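Local structure of probable zinc protease (Pseudomonas aeruginosa, 4NNZ) at residues A52-M57 / D87-Y92; L114-D119 / D175-W180; E126-E131 / P161-M166; N141-E146 / L238-Q243; T299-D302 / D308-F311. The protein is probably a metallopeptidase of the M16 family and forms one subunit of the heterodimeric zinc protease PA0371-PA0372. All coordinates share one frame; numbering follows the deposited sequence.

Interaction 1: A52-M57 / D87-Y92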
# COMPACT_ATOMS: atom_id res chain seq x y z
N ALA A 52 -11.62 -7.32 11.87
CA ALA A 52 -12.17 -6.92 13.14
C ALA A 52 -13.67 -6.96 13.18
O ALA A 52 -14.26 -7.36 14.14
CB ALA A 52 -11.69 -5.55 13.51
N LEU A 53 -14.28 -6.49 12.12
CA LEU A 53 -15.70 -6.40 12.08
C LEU A 53 -16.26 -7.78 12.17
O LEU A 53 -17.25 -8.00 12.79
CB LEU A 53 -16.15 -5.70 10.82
CG LEU A 53 -17.63 -5.46 10.59
CD1 LEU A 53 -18.28 -4.71 11.72
CD2 LEU A 53 -17.87 -4.76 9.29
N GLU A 54 -15.59 -8.72 11.53
CA GLU A 54 -16.00 -10.09 11.54
C GLU A 54 -15.85 -10.66 12.92
O GLU A 54 -16.74 -11.25 13.45
CB GLU A 54 -15.18 -10.88 10.56
CG GLU A 54 -15.29 -12.37 10.70
CD GLU A 54 -14.09 -13.00 11.34
OE1 GLU A 54 -13.02 -12.96 10.77
OE2 GLU A 54 -14.23 -13.52 12.43
N HIS A 55 -14.69 -10.48 13.49
CA HIS A 55 -14.43 -10.93 14.82
C HIS A 55 -15.51 -10.46 15.78
O HIS A 55 -15.87 -11.14 16.70
CB HIS A 55 -13.07 -10.42 15.24
CG HIS A 55 -12.65 -10.88 16.58
ND1 HIS A 55 -11.83 -11.96 16.77
CD2 HIS A 55 -12.95 -10.42 17.81
CE1 HIS A 55 -11.63 -12.14 18.06
NE2 HIS A 55 -12.30 -11.22 18.71
N MET A 56 -16.03 -9.28 15.56
CA MET A 56 -16.97 -8.68 16.47
C MET A 56 -18.37 -9.26 16.41
O MET A 56 -19.06 -9.30 17.39
CB MET A 56 -17.03 -7.19 16.22
CG MET A 56 -16.86 -6.39 17.46
SD MET A 56 -15.21 -5.78 17.57
CE MET A 56 -15.50 -4.33 18.52
N MET A 57 -18.79 -9.71 15.25
CA MET A 57 -20.05 -10.38 15.14
C MET A 57 -19.81 -11.83 15.42
O MET A 57 -19.94 -12.67 14.57
CB MET A 57 -20.63 -10.18 13.77
CG MET A 57 -20.70 -8.73 13.41
SD MET A 57 -20.91 -8.50 11.67
CE MET A 57 -22.55 -7.80 11.71
N ASP A 87 -9.81 -11.01 -0.12
CA ASP A 87 -10.95 -10.73 -0.94
C ASP A 87 -12.32 -11.00 -0.39
O ASP A 87 -13.26 -10.58 -0.98
CB ASP A 87 -10.79 -11.40 -2.28
CG ASP A 87 -9.74 -10.76 -3.12
OD1 ASP A 87 -9.50 -9.58 -2.92
OD2 ASP A 87 -9.15 -11.41 -3.95
N TYR A 88 -12.44 -11.70 0.71
CA TYR A 88 -13.75 -12.00 1.19
C TYR A 88 -13.88 -12.26 2.67
O TYR A 88 -12.93 -12.47 3.36
CB TYR A 88 -14.35 -13.14 0.40
CG TYR A 88 -13.50 -14.34 0.41
CD1 TYR A 88 -13.51 -15.19 1.45
CD2 TYR A 88 -12.64 -14.58 -0.61
CE1 TYR A 88 -12.70 -16.28 1.46
CE2 TYR A 88 -11.84 -15.67 -0.62
CZ TYR A 88 -11.88 -16.52 0.42
OH TYR A 88 -11.08 -17.59 0.44
N THR A 89 -15.10 -12.20 3.14
CA THR A 89 -15.47 -12.60 4.46
C THR A 89 -16.61 -13.56 4.40
O THR A 89 -17.61 -13.25 3.85
CB THR A 89 -15.97 -11.42 5.20
OG1 THR A 89 -15.00 -10.39 5.07
CG2 THR A 89 -16.17 -11.74 6.64
N ALA A 90 -16.46 -14.73 4.97
CA ALA A 90 -17.49 -15.73 4.89
C ALA A 90 -17.97 -16.29 6.20
O ALA A 90 -17.21 -16.63 7.03
CB ALA A 90 -17.04 -16.84 3.98
N TYR A 91 -19.27 -16.41 6.36
CA TYR A 91 -19.82 -17.04 7.53
C TYR A 91 -20.57 -18.27 7.10
O TYR A 91 -21.37 -18.21 6.22
CB TYR A 91 -20.76 -16.11 8.25
CG TYR A 91 -20.20 -14.77 8.63
CD1 TYR A 91 -20.04 -13.79 7.70
CD2 TYR A 91 -19.88 -14.49 9.92
CE1 TYR A 91 -19.55 -12.57 8.05
CE2 TYR A 91 -19.39 -13.27 10.27
CZ TYR A 91 -19.23 -12.32 9.33
OH TYR A 91 -18.75 -11.11 9.67
N TYR A 92 -20.30 -19.40 7.71
CA TYR A 92 -20.96 -20.61 7.35
C TYR A 92 -21.34 -21.44 8.53
O TYR A 92 -20.68 -21.42 9.53
CB TYR A 92 -20.06 -21.45 6.47
CG TYR A 92 -18.79 -21.82 7.15
CD1 TYR A 92 -17.70 -21.01 7.07
CD2 TYR A 92 -18.69 -22.98 7.87
CE1 TYR A 92 -16.52 -21.35 7.68
CE2 TYR A 92 -17.52 -23.33 8.49
CZ TYR A 92 -16.44 -22.51 8.40
OH TYR A 92 -15.25 -22.83 9.02
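The phenol of Tyr91 reaches across from the strand and sets its oxygen against the helix at Glu54, with Tyr91 OH 3.5 Å from Glu54 CA. CB and CG of Glu54 lie close to the same oxygen, so it is the root of the glutamate, not its carboxylate, that the phenol covers. From CG onward the glutamate turns away, bent at its second torsion (chi2 -105°), and its carboxylate plane stands 81° from the tyrosine ring. OE1 is instead hydrogen-bonded to the hydroxyl of Thr84 on the next strand.

Met57, the first residue past the helix, comes in at about a right angle and rests SD 3.9 Å from Tyr91 OH. That hydroxyl finds its hydrogen-bond partner in the hydroxyl of Tyr185, outside both segments. Two residues earlier on the strand, Thr89 turns its methyl to the helix, with CG2 4.1 Å from Glu54 CB, while its OG1 bonds to the carbonyl of Ile37. No hydrogen bond joins the two segments; between them the contact is packing.

The helix carries His51, Glu54 and His55 in the His-x-x-Glu-His spacing of the inverted zinc motif of M16 peptidases. The contact is consistent with the sheet-backed zinc-site helix of that family.

Interaction 2: L114-D119 / D175-W180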
# COMPACT_ATOMS: atom_id res chain seq x y z
N LEU A 114 -26.20 -4.09 13.01
CA LEU A 114 -25.05 -4.42 13.78
C LEU A 114 -25.25 -3.95 15.17
O LEU A 114 -25.31 -2.78 15.41
CB LEU A 114 -23.83 -3.72 13.21
CG LEU A 114 -22.56 -3.92 14.02
CD1 LEU A 114 -22.36 -5.36 14.42
CD2 LEU A 114 -21.35 -3.39 13.31
N SER A 115 -25.28 -4.88 16.10
CA SER A 115 -25.35 -4.52 17.50
C SER A 115 -23.98 -4.67 18.05
O SER A 115 -23.49 -5.75 18.19
CB SER A 115 -26.30 -5.44 18.24
OG SER A 115 -27.14 -4.73 19.13
N LEU A 116 -23.35 -3.56 18.34
CA LEU A 116 -22.01 -3.58 18.82
C LEU A 116 -21.86 -2.47 19.81
O LEU A 116 -21.74 -1.34 19.45
CB LEU A 116 -21.05 -3.39 17.66
CG LEU A 116 -19.57 -3.20 17.92
CD1 LEU A 116 -19.04 -4.30 18.79
CD2 LEU A 116 -18.88 -3.21 16.58
N PRO A 117 -21.81 -2.85 21.05
CA PRO A 117 -21.67 -1.92 22.15
C PRO A 117 -20.28 -1.39 22.32
O PRO A 117 -19.33 -2.08 22.12
CB PRO A 117 -22.00 -2.78 23.35
CG PRO A 117 -22.95 -3.77 22.83
CD PRO A 117 -22.56 -4.05 21.42
N VAL A 118 -20.19 -0.18 22.79
CA VAL A 118 -18.93 0.48 22.99
C VAL A 118 -18.14 -0.35 23.97
O VAL A 118 -16.93 -0.41 23.93
CB VAL A 118 -19.19 1.83 23.64
CG1 VAL A 118 -20.08 1.62 24.84
CG2 VAL A 118 -17.91 2.49 24.06
N ASP A 119 -18.84 -0.93 24.91
CA ASP A 119 -18.25 -1.73 25.94
C ASP A 119 -17.66 -3.00 25.37
O ASP A 119 -16.60 -3.44 25.77
CB ASP A 119 -19.28 -1.98 27.02
CG ASP A 119 -20.22 -0.76 27.26
OD1 ASP A 119 -21.07 -0.48 26.39
OD2 ASP A 119 -20.10 -0.08 28.31
N ASP A 175 -16.69 3.79 15.43
CA ASP A 175 -17.29 4.43 14.30
C ASP A 175 -16.73 3.94 13.02
O ASP A 175 -17.43 3.77 12.07
CB ASP A 175 -17.20 5.92 14.46
CG ASP A 175 -18.28 6.43 15.36
OD1 ASP A 175 -19.46 6.17 15.07
OD2 ASP A 175 -17.97 7.04 16.40
N ASP A 176 -15.45 3.66 13.01
CA ASP A 176 -14.81 3.15 11.83
C ASP A 176 -15.38 1.80 11.46
O ASP A 176 -15.57 1.51 10.32
CB ASP A 176 -13.31 3.06 12.04
CG ASP A 176 -12.67 4.41 12.18
OD1 ASP A 176 -13.24 5.39 11.71
OD2 ASP A 176 -11.60 4.50 12.77
N LEU A 177 -15.62 0.98 12.46
CA LEU A 177 -16.25 -0.30 12.29
C LEU A 177 -17.69 -0.24 11.84
O LEU A 177 -18.09 -1.01 11.04
CB LEU A 177 -16.17 -1.08 13.58
CG LEU A 177 -14.99 -2.00 13.86
CD1 LEU A 177 -15.49 -3.19 14.61
CD2 LEU A 177 -14.35 -2.47 12.60
N ARG A 178 -18.46 0.67 12.37
CA ARG A 178 -19.84 0.81 11.99
C ARG A 178 -19.96 1.19 10.56
O ARG A 178 -20.84 0.78 9.87
CB ARG A 178 -20.50 1.91 12.79
CG ARG A 178 -20.77 1.56 14.23
CD ARG A 178 -21.61 2.62 14.89
NE ARG A 178 -21.95 2.26 16.25
CZ ARG A 178 -21.56 2.95 17.31
NH1 ARG A 178 -20.81 4.02 17.15
NH2 ARG A 178 -21.91 2.58 18.52
N HIS A 179 -19.10 2.10 10.17
CA HIS A 179 -19.13 2.65 8.85
C HIS A 179 -18.78 1.63 7.82
O HIS A 179 -19.32 1.60 6.75
CB HIS A 179 -18.18 3.81 8.79
CG HIS A 179 -18.19 4.50 7.48
ND1 HIS A 179 -19.19 5.36 7.11
CD2 HIS A 179 -17.33 4.45 6.44
CE1 HIS A 179 -18.95 5.81 5.90
NE2 HIS A 179 -17.82 5.28 5.48
N TRP A 180 -17.83 0.81 8.17
CA TRP A 180 -17.41 -0.28 7.35
C TRP A 180 -18.54 -1.26 7.22
O TRP A 180 -18.74 -1.82 6.18
CB TRP A 180 -16.17 -0.91 7.94
CG TRP A 180 -15.37 -1.73 7.02
CD1 TRP A 180 -15.26 -3.04 7.05
CD2 TRP A 180 -14.52 -1.28 5.97
NE1 TRP A 180 -14.44 -3.47 6.09
CE2 TRP A 180 -13.95 -2.41 5.41
CE3 TRP A 180 -14.18 -0.04 5.45
CZ2 TRP A 180 -13.09 -2.35 4.37
CZ3 TRP A 180 -13.35 0.01 4.43
CH2 TRP A 180 -12.79 -1.13 3.89
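Leu116 and Leu177 meet methyl to methyl, CD2 of Leu116 lying 3.9 Å from CD1 of Leu177, and the two side chains cross at about a right angle. Leu116 holds its CG anti to the backbone N (chi1 172°), which points the branched end at the helix. Beside this apolar pair Arg178 stretches along the contact with an extended chain, bringing NH2 to 4.0 Å from Leu116 O, too far to count as a hydrogen bond.

One turn back on the same helix, Asp175 steadies the guanidinium. Arg178 NH1 donates to Asp175 OD1 at 3.3 Å in a salt bridge bent to 141° at the hydrogen. The carboxylate oxygen lies in the guanidinium plane, but the nitrogen approaches it from 58° above the carboxylate plane, so the two flat groups do not pair side by side.

Leu114 turns its side chain toward the helix as well and packs against Leu53. The neighbouring Asp176 forms a salt bridge with Arg223 of the second subunit. Helix 49-56 lines the junction, putting Met56 on Leu116 and Leu49 on Leu177, so the lead-in to helix 118-137 and helix 174-184 both pack against it.

Interaction 3: E126-E131 / P161-M166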
# COMPACT_ATOMS: atom_id res chain seq x y z
N GLU A 126 -8.58 -5.20 22.07
CA GLU A 126 -7.42 -5.71 22.77
C GLU A 126 -7.12 -7.14 22.45
O GLU A 126 -5.98 -7.52 22.35
CB GLU A 126 -7.58 -5.55 24.26
CG GLU A 126 -8.08 -4.21 24.68
CD GLU A 126 -7.05 -3.15 24.52
OE1 GLU A 126 -5.87 -3.48 24.55
OE2 GLU A 126 -7.42 -1.98 24.35
N VAL A 127 -8.15 -7.93 22.30
CA VAL A 127 -7.99 -9.30 21.93
C VAL A 127 -7.34 -9.33 20.58
O VAL A 127 -6.43 -10.08 20.35
CB VAL A 127 -9.36 -9.98 21.82
CG1 VAL A 127 -9.28 -11.33 21.17
CG2 VAL A 127 -10.02 -10.11 23.15
N ILE A 128 -7.83 -8.53 19.66
CA ILE A 128 -7.31 -8.51 18.33
C ILE A 128 -5.89 -8.08 18.30
O ILE A 128 -5.09 -8.66 17.63
CB ILE A 128 -8.16 -7.58 17.48
CG1 ILE A 128 -9.53 -8.16 17.34
CG2 ILE A 128 -7.59 -7.44 16.10
CD1 ILE A 128 -10.52 -7.20 16.78
N LYS A 129 -5.58 -7.04 19.04
CA LYS A 129 -4.24 -6.54 19.07
C LYS A 129 -3.38 -7.61 19.63
O LYS A 129 -2.27 -7.83 19.21
CB LYS A 129 -4.18 -5.36 19.98
CG LYS A 129 -4.70 -4.10 19.38
CD LYS A 129 -4.30 -2.92 20.21
CE LYS A 129 -5.36 -2.52 21.18
NZ LYS A 129 -4.81 -1.46 22.03
N GLU A 130 -3.90 -8.26 20.64
CA GLU A 130 -3.19 -9.31 21.27
C GLU A 130 -2.96 -10.44 20.31
O GLU A 130 -1.90 -10.97 20.24
CB GLU A 130 -3.98 -9.76 22.48
CG GLU A 130 -3.48 -11.00 23.15
CD GLU A 130 -2.18 -10.77 23.86
OE1 GLU A 130 -1.50 -9.79 23.55
OE2 GLU A 130 -1.84 -11.57 24.73
N GLU A 131 -3.97 -10.78 19.54
CA GLU A 131 -3.86 -11.81 18.55
C GLU A 131 -2.79 -11.47 17.51
O GLU A 131 -2.16 -12.35 17.02
CB GLU A 131 -5.22 -12.09 17.91
CG GLU A 131 -5.18 -12.65 16.50
CD GLU A 131 -6.50 -13.20 16.03
OE1 GLU A 131 -7.45 -12.43 15.92
OE2 GLU A 131 -6.58 -14.41 15.77
N PRO A 161 -1.80 -6.58 5.23
CA PRO A 161 -2.10 -7.72 6.07
C PRO A 161 -3.53 -7.71 6.51
O PRO A 161 -4.00 -6.73 6.97
CB PRO A 161 -1.21 -7.50 7.27
CG PRO A 161 -0.93 -6.09 7.30
CD PRO A 161 -0.88 -5.66 5.88
N THR A 162 -4.19 -8.84 6.42
CA THR A 162 -5.56 -9.00 6.83
C THR A 162 -5.84 -8.69 8.29
O THR A 162 -6.84 -8.15 8.63
CB THR A 162 -6.03 -10.42 6.56
OG1 THR A 162 -5.74 -10.78 5.22
CG2 THR A 162 -7.44 -10.55 6.76
N ILE A 163 -4.94 -9.09 9.15
CA ILE A 163 -5.05 -8.80 10.56
C ILE A 163 -5.03 -7.31 10.87
O ILE A 163 -5.67 -6.88 11.78
CB ILE A 163 -4.04 -9.56 11.42
CG1 ILE A 163 -4.30 -9.31 12.90
CG2 ILE A 163 -2.65 -9.11 11.15
CD1 ILE A 163 -5.63 -9.79 13.39
N GLY A 164 -4.30 -6.56 10.07
CA GLY A 164 -4.11 -5.15 10.23
C GLY A 164 -2.78 -4.80 10.81
O GLY A 164 -2.25 -5.56 11.55
N TRP A 165 -2.22 -3.68 10.44
CA TRP A 165 -0.99 -3.21 11.06
C TRP A 165 -1.27 -2.72 12.47
O TRP A 165 -2.30 -2.19 12.74
CB TRP A 165 -0.35 -2.12 10.22
CG TRP A 165 0.01 -2.47 8.82
CD1 TRP A 165 -0.57 -2.00 7.71
CD2 TRP A 165 1.04 -3.32 8.39
NE1 TRP A 165 0.02 -2.49 6.61
CE2 TRP A 165 1.03 -3.32 7.01
CE3 TRP A 165 1.97 -4.11 9.04
CZ2 TRP A 165 1.89 -4.06 6.27
CZ3 TRP A 165 2.83 -4.82 8.31
CH2 TRP A 165 2.79 -4.80 6.94
N MET A 166 -0.32 -2.88 13.36
CA MET A 166 -0.57 -2.60 14.74
C MET A 166 -0.92 -1.16 14.99
O MET A 166 -1.73 -0.84 15.82
CB MET A 166 0.60 -3.02 15.60
CG MET A 166 0.31 -2.88 17.08
SD MET A 166 -0.92 -3.98 17.73
CE MET A 166 0.13 -5.38 17.99
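The carboxylate of Glu131 touches a methyl group, its OE1 lying 4.1 Å from Ile163 CD1. The indole of Trp165, the other flat group, is covered on one face within its own loop: Pro161 CG sits 3.4 Å above the ring plane, over its centre.

Ile163 CD1 also meets Ile128 CG2 at 4.1 Å, the two side chains running antiparallel alongside one another. Farther on, Met166 folds back through two bends (chi2 68°, chi3 84°) so that its CE rests 3.6 Å from Lys129 O, and its sulfur lies against CB and CG of the lysine. Lys129 NZ reaches Glu126 OE1 in a salt bridge with a weak hydrogen bond.

Glu131 lies at the spacing expected of the third zinc ligand in M16 peptidases and may play that part; it packs on His51, as Ile163 does. The loop thus lies along helix 118-137, with helix 49-56 beside Ile163 and Ile128, and helix 140-152 against Pro161 and Trp165.

Interaction 4: N141-E146 / L238-Q243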
# COMPACT_ATOMS: atom_id res chain seq x y z
N ASN A 141 7.85 -17.08 11.17
CA ASN A 141 7.44 -17.26 9.81
C ASN A 141 6.30 -16.40 9.36
O ASN A 141 6.28 -15.99 8.26
CB ASN A 141 7.18 -18.70 9.52
CG ASN A 141 8.39 -19.52 9.73
OD1 ASN A 141 9.41 -19.30 9.11
ND2 ASN A 141 8.31 -20.46 10.66
N ALA A 142 5.34 -16.17 10.22
CA ALA A 142 4.25 -15.30 9.90
C ALA A 142 4.75 -13.90 9.67
O ALA A 142 4.25 -13.21 8.84
CB ALA A 142 3.23 -15.32 11.02
N LEU A 143 5.71 -13.49 10.47
CA LEU A 143 6.27 -12.18 10.42
C LEU A 143 6.98 -11.91 9.14
O LEU A 143 6.82 -10.89 8.54
CB LEU A 143 7.28 -12.03 11.55
CG LEU A 143 7.80 -10.67 11.96
CD1 LEU A 143 8.46 -10.75 13.29
CD2 LEU A 143 8.78 -10.12 10.98
N ALA A 144 7.80 -12.85 8.76
CA ALA A 144 8.55 -12.77 7.55
C ALA A 144 7.65 -12.70 6.36
O ALA A 144 7.89 -11.95 5.47
CB ALA A 144 9.46 -13.97 7.44
N PHE A 145 6.61 -13.49 6.36
CA PHE A 145 5.70 -13.51 5.27
C PHE A 145 4.94 -12.22 5.07
O PHE A 145 4.63 -11.87 3.98
CB PHE A 145 4.76 -14.69 5.38
CG PHE A 145 4.14 -15.08 4.08
CD1 PHE A 145 4.83 -15.86 3.20
CD2 PHE A 145 2.88 -14.67 3.75
CE1 PHE A 145 4.28 -16.22 2.01
CE2 PHE A 145 2.33 -15.03 2.56
CZ PHE A 145 3.03 -15.81 1.70
N GLU A 146 4.64 -11.55 6.14
CA GLU A 146 3.92 -10.30 6.10
C GLU A 146 4.74 -9.27 5.38
O GLU A 146 4.25 -8.57 4.56
CB GLU A 146 3.64 -9.84 7.50
CG GLU A 146 2.55 -8.84 7.62
CD GLU A 146 2.40 -8.37 9.02
OE1 GLU A 146 3.41 -8.04 9.61
OE2 GLU A 146 1.30 -8.34 9.54
N LEU A 238 15.66 -10.71 6.30
CA LEU A 238 15.04 -10.56 7.59
C LEU A 238 15.63 -11.47 8.61
O LEU A 238 15.77 -12.63 8.38
CB LEU A 238 13.58 -10.87 7.50
CG LEU A 238 12.75 -9.99 6.64
CD1 LEU A 238 11.60 -10.78 6.07
CD2 LEU A 238 12.25 -8.86 7.51
N TYR A 239 15.93 -10.93 9.77
CA TYR A 239 16.43 -11.70 10.85
C TYR A 239 15.33 -11.90 11.87
O TYR A 239 14.75 -10.97 12.35
CB TYR A 239 17.59 -10.99 11.48
CG TYR A 239 18.78 -10.92 10.60
CD1 TYR A 239 19.66 -11.95 10.55
CD2 TYR A 239 19.01 -9.83 9.82
CE1 TYR A 239 20.75 -11.90 9.75
CE2 TYR A 239 20.10 -9.77 9.02
CZ TYR A 239 20.96 -10.82 8.99
OH TYR A 239 22.04 -10.77 8.18
N VAL A 240 15.05 -13.14 12.17
CA VAL A 240 13.94 -13.48 13.00
C VAL A 240 14.32 -14.56 13.95
O VAL A 240 15.35 -15.16 13.84
CB VAL A 240 12.77 -13.96 12.19
CG1 VAL A 240 12.09 -12.79 11.56
CG2 VAL A 240 13.23 -14.92 11.15
N ARG A 241 13.45 -14.80 14.89
CA ARG A 241 13.70 -15.76 15.91
C ARG A 241 13.33 -17.12 15.37
O ARG A 241 12.33 -17.65 15.69
CB ARG A 241 12.88 -15.41 17.11
CG ARG A 241 13.71 -14.88 18.24
CD ARG A 241 13.46 -13.44 18.59
NE ARG A 241 13.95 -13.21 19.94
CZ ARG A 241 14.93 -12.36 20.28
NH1 ARG A 241 15.53 -11.61 19.37
NH2 ARG A 241 15.28 -12.25 21.55
N THR A 242 14.16 -17.65 14.51
CA THR A 242 13.88 -18.91 13.91
C THR A 242 15.15 -19.72 14.04
O THR A 242 16.17 -19.17 14.31
CB THR A 242 13.49 -18.76 12.43
OG1 THR A 242 13.56 -20.04 11.80
CG2 THR A 242 14.43 -17.84 11.73
N GLN A 243 15.07 -21.02 13.92
CA GLN A 243 16.26 -21.81 13.98
C GLN A 243 16.74 -22.21 12.64
O GLN A 243 17.88 -22.55 12.48
CB GLN A 243 16.01 -23.05 14.81
CG GLN A 243 17.03 -23.22 15.91
CD GLN A 243 17.26 -21.93 16.65
OE1 GLN A 243 18.27 -21.26 16.48
NE2 GLN A 243 16.31 -21.58 17.47
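Leu238 and Ala144 make the tighter of two apolar meetings. Leucine CD1 lies 3.9 Å from Ala144 CA and 4.1 Å from Ala144 CB, so the methyl bears on the helix backbone as much as on the alanine side chain. CG of Leu238 is anti to its carbonyl carbon (chi1 -64°), a turn that carries the branched end to the helix. In the second meeting Leu143 CD2 stands 4.3 Å from Val240 CG1. Leu238 and Val240 are two apart on the strand, and both turn to the helix. At the subunit boundary, Leu238 packs on Pro231 of the second subunit.

Helix 140-152 therefore lies against one face of the five-stranded sheet, at strand 233-240, outermost within this chain, in the layered alpha/beta build known from M16 peptidases. Val420 of the adjacent strand 415-422 also touches Ala144 and Val240, so the helix spans two strands.

Among polar interactions, none crosses between the segments. Backbone bonds tie Leu238 and Val240 to strand 415-422. Just past the strand the chain makes an inverse gamma turn centred on Arg241, where Thr242 N makes a weak bond to Val240 O at 2.8 Å. Glu146 is drawn away to a salt bridge with Arg132.

Interaction 5: T299-D302 / D308-F311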
# COMPACT_ATOMS: atom_id res chain seq x y z
N THR A 299 5.64 -25.09 -3.13
CA THR A 299 5.09 -24.06 -3.96
C THR A 299 3.67 -23.79 -3.56
O THR A 299 2.97 -24.66 -3.10
CB THR A 299 5.11 -24.42 -5.45
OG1 THR A 299 4.09 -25.35 -5.73
CG2 THR A 299 6.37 -25.01 -5.84
N TYR A 300 3.25 -22.55 -3.71
CA TYR A 300 1.88 -22.21 -3.54
C TYR A 300 1.51 -21.19 -4.58
O TYR A 300 2.23 -20.28 -4.80
CB TYR A 300 1.68 -21.71 -2.12
CG TYR A 300 0.34 -21.11 -1.82
CD1 TYR A 300 -0.78 -21.89 -1.68
CD2 TYR A 300 0.20 -19.75 -1.69
CE1 TYR A 300 -2.00 -21.33 -1.40
CE2 TYR A 300 -1.02 -19.18 -1.42
CZ TYR A 300 -2.12 -19.97 -1.27
OH TYR A 300 -3.32 -19.37 -0.98
N TYR A 301 0.41 -21.39 -5.29
CA TYR A 301 -0.14 -20.40 -6.20
C TYR A 301 -1.65 -20.41 -6.16
O TYR A 301 -2.22 -21.41 -6.48
CB TYR A 301 0.32 -20.71 -7.61
CG TYR A 301 -0.35 -19.94 -8.70
CD1 TYR A 301 -0.40 -18.58 -8.66
CD2 TYR A 301 -0.91 -20.57 -9.78
CE1 TYR A 301 -1.00 -17.87 -9.65
CE2 TYR A 301 -1.50 -19.86 -10.77
CZ TYR A 301 -1.54 -18.50 -10.69
OH TYR A 301 -2.11 -17.76 -11.66
N ASP A 302 -2.30 -19.32 -5.79
CA ASP A 302 -3.74 -19.26 -5.85
C ASP A 302 -4.18 -18.64 -7.14
O ASP A 302 -3.93 -17.51 -7.39
CB ASP A 302 -4.31 -18.46 -4.70
CG ASP A 302 -5.82 -18.47 -4.68
OD1 ASP A 302 -6.42 -18.90 -5.65
OD2 ASP A 302 -6.42 -18.06 -3.69
N ASP A 308 -4.79 -10.00 -9.30
CA ASP A 308 -3.55 -10.67 -9.58
C ASP A 308 -3.04 -11.53 -8.45
O ASP A 308 -3.60 -11.54 -7.40
CB ASP A 308 -2.49 -9.65 -9.92
CG ASP A 308 -2.66 -9.10 -11.27
OD1 ASP A 308 -3.26 -9.76 -12.11
OD2 ASP A 308 -2.20 -7.99 -11.51
N SER A 309 -1.97 -12.24 -8.69
CA SER A 309 -1.52 -13.27 -7.81
C SER A 309 -0.03 -13.45 -7.79
O SER A 309 0.69 -12.75 -8.43
CB SER A 309 -2.21 -14.57 -8.15
OG SER A 309 -1.94 -15.52 -7.17
N LEU A 310 0.41 -14.40 -7.00
CA LEU A 310 1.79 -14.66 -6.74
C LEU A 310 2.08 -16.13 -6.89
O LEU A 310 1.34 -16.93 -6.40
CB LEU A 310 2.05 -14.27 -5.32
CG LEU A 310 2.88 -13.09 -4.89
CD1 LEU A 310 3.45 -13.37 -3.53
CD2 LEU A 310 4.02 -12.80 -5.85
N PHE A 311 3.17 -16.47 -7.54
CA PHE A 311 3.60 -17.83 -7.65
C PHE A 311 4.74 -18.00 -6.71
O PHE A 311 5.73 -17.39 -6.85
CB PHE A 311 4.07 -18.14 -9.06
CG PHE A 311 4.37 -19.59 -9.29
CD1 PHE A 311 5.55 -20.14 -8.90
CD2 PHE A 311 3.45 -20.39 -9.89
CE1 PHE A 311 5.82 -21.45 -9.11
CE2 PHE A 311 3.72 -21.71 -10.11
CZ PHE A 311 4.90 -22.24 -9.71
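Tyr300 meets the partner strand through its carbonyl, Tyr300 O lying 3.9 Å from Phe311 C, while its side chain points away. A backbone hydrogen bond between Tyr300 and Val312 ties the strands together just beyond.

Tyr301 is the main side chain here. Its CB lies 3.9 Å from Phe311 CD2, and the two rings, 5.8 Å between centroids, are inclined obliquely at 38°. With CG anti to the backbone N (chi1 169°), the ring runs along the neighbouring strand, where Leu310 O meets it at the edge, in its plane, 3.3 Å from Tyr301 CD1. Tyr301 CE1, the next ring carbon, is 3.5 Å from Ser309 OG, which approaches the ring obliquely. The phenol oxygen ends on the carbonyl of Pro254, and helix 262-276 packs over the ring.

The segments are the loop-proximal ends of a beta hairpin, strands 294-301 and 309-317, with 294-301 the outermost strand, within this chain, of the five-stranded sheet. The axes of the short segments 299-301 and 309-311 run nearly antiparallel.

At Asp302 a hydrogen bond forms: Ser309 OG donates to Asp302 O at 2.8 Å, meeting the carbonyl at a C=O...O angle of 144° from a position tilted off its plane. Asp302 OD1 accepts the backbone N-H of Phe304 in the connecting loop.

Interactions 1, 2 and 3 form one cluster, with centres 14 to 17 Å apart, round helix 49-56: interaction 1 holds it to the six-stranded sheet, interaction 2 touches it from the lead-in to helix 118-137 and from helix 174-184, interaction 3 from helix 118-137. Along the chain interaction 1 closes first, and interaction 3 is nested inside the loop closed by interaction 2. Interaction 4 alternates with both 2 and 3 and touches 3 through Glu146. It joins helix 140-152 to the five-stranded sheet, which interaction 5 also reaches, about 20 Å away between centres. The contacts thus run from the probable zinc-motif helix, by way of helix 140-152, to the second half of the subunit.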